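Local coordinates for protein signal transduction histidine kinase, LytS (Clostridium beijerinckii, PDB 5XSJ) that probably acts as a membrane-bound sensor histidine kinase of a two-component system, this piece being a helical N-terminal part outside its kinase domain, at residues 73-76 with 77-80. Sequence-based numbering, arbitrary orientation.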
ATOM      1  N   ASN B  73       0.906 -17.828  22.336  1.00 44.92           N
ATOM      2  CA  ASN B  73       0.370 -18.200  21.032  1.00 41.87           C
ATOM      3  C   ASN B  73      -1.147 -18.143  21.001  1.00 40.33           C
ATOM      4  O   ASN B  73      -1.744 -17.964  19.953  1.00 39.91           O
ATOM      5  CB  ASN B  73       0.836 -19.596  20.634  1.00 46.92           C
ATOM      6  CG  ASN B  73       2.327 -19.671  20.415  1.00 51.48           C
ATOM      7  OD1 ASN B  73       2.986 -18.664  20.134  1.00 51.48           O
ATOM      8  ND2 ASN B  73       2.874 -20.878  20.533  1.00 55.50           N
ATOM      9  N   GLN B  74      -1.746 -18.342  22.168  1.00 41.79           N
ATOM     10  CA  GLN B  74      -3.173 -18.197  22.406  1.00 39.82           C
ATOM     11  C   GLN B  74      -3.742 -16.917  21.781  1.00 39.23           C
ATOM     12  O   GLN B  74      -4.777 -16.949  21.102  1.00 37.45           O
ATOM     13  CB  GLN B  74      -3.402 -18.188  23.916  1.00 45.89           C
ATOM     14  CG  GLN B  74      -4.767 -18.543  24.434  1.00 50.74           C
ATOM     15  CD  GLN B  74      -4.874 -18.294  25.945  1.00 52.25           C
ATOM     16  OE1 GLN B  74      -4.001 -17.658  26.548  1.00 51.46           O
ATOM     17  NE2 GLN B  74      -5.941 -18.797  26.555  1.00 53.19           N
ATOM     18  N   TYR B  75      -3.057 -15.799  22.028  1.00 35.59           N
ATOM     19  CA  TYR B  75      -3.457 -14.476  21.535  1.00 35.81           C
ATOM     20  C   TYR B  75      -3.316 -14.351  20.027  1.00 33.77           C
ATOM     21  O   TYR B  75      -4.177 -13.774  19.376  1.00 32.41           O
ATOM     22  CB  TYR B  75      -2.634 -13.363  22.219  1.00 35.54           C
ATOM     23  CG  TYR B  75      -3.024 -13.199  23.666  1.00 38.57           C
ATOM     24  CD1 TYR B  75      -4.155 -12.475  24.011  1.00 36.71           C
ATOM     25  CD2 TYR B  75      -2.294 -13.807  24.681  1.00 39.84           C
ATOM     26  CE1 TYR B  75      -4.545 -12.346  25.325  1.00 38.29           C
ATOM     27  CE2 TYR B  75      -2.681 -13.682  26.008  1.00 41.43           C
ATOM     28  CZ  TYR B  75      -3.807 -12.950  26.320  1.00 41.65           C
ATOM     29  OH  TYR B  75      -4.209 -12.808  27.626  1.00 44.37           O
ATOM     30  N   ILE B  76      -2.223 -14.876  19.487  1.00 34.24           N
ATOM     31  CA  ILE B  76      -1.980 -14.841  18.054  1.00 33.28           C
ATOM     32  C   ILE B  76      -2.965 -15.758  17.325  1.00 34.12           C
ATOM     33  O   ILE B  76      -3.463 -15.419  16.251  1.00 31.84           O
ATOM     34  CB  ILE B  76      -0.531 -15.262  17.720  1.00 33.96           C
ATOM     35  CG1 ILE B  76       0.466 -14.386  18.477  1.00 37.73           C
ATOM     36  CG2 ILE B  76      -0.270 -15.165  16.215  1.00 34.46           C
ATOM     37  CD1 ILE B  76       1.907 -14.874  18.381  1.00 39.66           C
ATOM     38  N   LEU B  77      -3.251 -16.915  17.919  1.00 31.90           N
ATOM     39  CA  LEU B  77      -4.135 -17.893  17.295  1.00 33.08           C
ATOM     40  C   LEU B  77      -5.552 -17.357  17.248  1.00 32.26           C
ATOM     41  O   LEU B  77      -6.258 -17.534  16.247  1.00 30.24           O
ATOM     42  CB  LEU B  77      -4.097 -19.228  18.039  1.00 32.89           C
ATOM     43  CG  LEU B  77      -2.944 -20.150  17.662  1.00 33.84           C
ATOM     44  CD1 LEU B  77      -2.806 -21.296  18.648  1.00 36.66           C
ATOM     45  CD2 LEU B  77      -3.156 -20.676  16.267  1.00 32.42           C
ATOM     46  N   ARG B  78      -5.962 -16.693  18.323  1.00 30.70           N
ATOM     47  CA  ARG B  78      -7.269 -16.053  18.341  1.00 30.38           C
ATOM     48  C   ARG B  78      -7.360 -14.971  17.253  1.00 29.67           C
ATOM     49  O   ARG B  78      -8.352 -14.888  16.548  1.00 27.68           O
ATOM     50  CB  ARG B  78      -7.576 -15.450  19.717  1.00 30.59           C
ATOM     51  CG  ARG B  78      -8.912 -14.709  19.750  1.00 32.08           C
ATOM     52  CD  ARG B  78      -9.266 -14.207  21.133  1.00 33.68           C
ATOM     53  NE  ARG B  78      -8.304 -13.224  21.616  1.00 34.63           N
ATOM     54  CZ  ARG B  78      -8.356 -12.665  22.822  1.00 38.02           C
ATOM     55  NH1 ARG B  78      -9.328 -13.003  23.670  1.00 37.84           N
ATOM     56  NH2 ARG B  78      -7.435 -11.776  23.181  1.00 34.27           N
ATOM     57  N   ASP B  79      -6.324 -14.146  17.117  1.00 31.78           N
ATOM     58  CA  ASP B  79      -6.324 -13.126  16.068  1.00 29.75           C
ATOM     59  C   ASP B  79      -6.388 -13.762  14.681  1.00 27.92           C
ATOM     60  O   ASP B  79      -7.074 -13.276  13.788  1.00 25.74           O
ATOM     61  CB  ASP B  79      -5.077 -12.238  16.160  1.00 27.51           C
ATOM     62  CG  ASP B  79      -5.117 -11.275  17.338  1.00 32.08           C
ATOM     63  OD1 ASP B  79      -6.216 -11.041  17.900  1.00 30.52           O
ATOM     64  OD2 ASP B  79      -4.038 -10.740  17.693  1.00 32.27           O
ATOM     65  N   LEU B  80      -5.636 -14.839  14.503  1.00 27.58           N
ATOM     66  CA  LEU B  80      -5.575 -15.507  13.218  1.00 28.31           C
ATOM     67  C   LEU B  80      -6.923 -16.180  12.901  1.00 25.88           C
ATOM     68  O   LEU B  80      -7.433 -16.081  11.792  1.00 25.64           O
ATOM     69  CB  LEU B  80      -4.424 -16.519  13.217  1.00 26.90           C
ATOM     70  CG  LEU B  80      -4.400 -17.525  12.064  1.00 28.06           C
ATOM     71  CD1 LEU B  80      -4.341 -16.831  10.694  1.00 24.72           C
ATOM     72  CD2 LEU B  80      -3.254 -18.501  12.241  1.00 26.50           C
TER
HETATM   73  O   HOH W   1      -5.964 -11.833  20.543  1.00 39.24           O
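Y75 and R78 lie side by side on one flank of the helix and point the same way. R78 NH2 sits 3.5 Å from Y75 CD1, at the ring edge and near the ring plane. The guanidinium plane is turned 75° from the ring plane, and NH2 comes to the rim of the ring rather than over its face. The R78 chain leaves with CG anti to the backbone N and bends at chi3 (63°), which brings its end back beside the tyrosine. A water sits in the guanidinium plane and accepts from R78 NE at 2.9 Å. It donates to Y75 O and, at 2.8 Å, to D79 OD1, so one water joins three residues. Y75 O also accepts the helical bond from D79 N at 3.1 Å. This is the first part of helix 73-99, the third of four long helices joined by short loops into a four-helix bundle. L77 N donates a hydrogen bond to N73 O at 2.7 Å. The L77 side chain packs on L128 of helix 104-133 and L65 of helix 45-67, while L80 meets I62. The polar flank faces the chain of another protein. There Y75 OH and R78 NH2 hydrogen-bond to its backbone, and D79 OD2 pairs with one of its basic side chains.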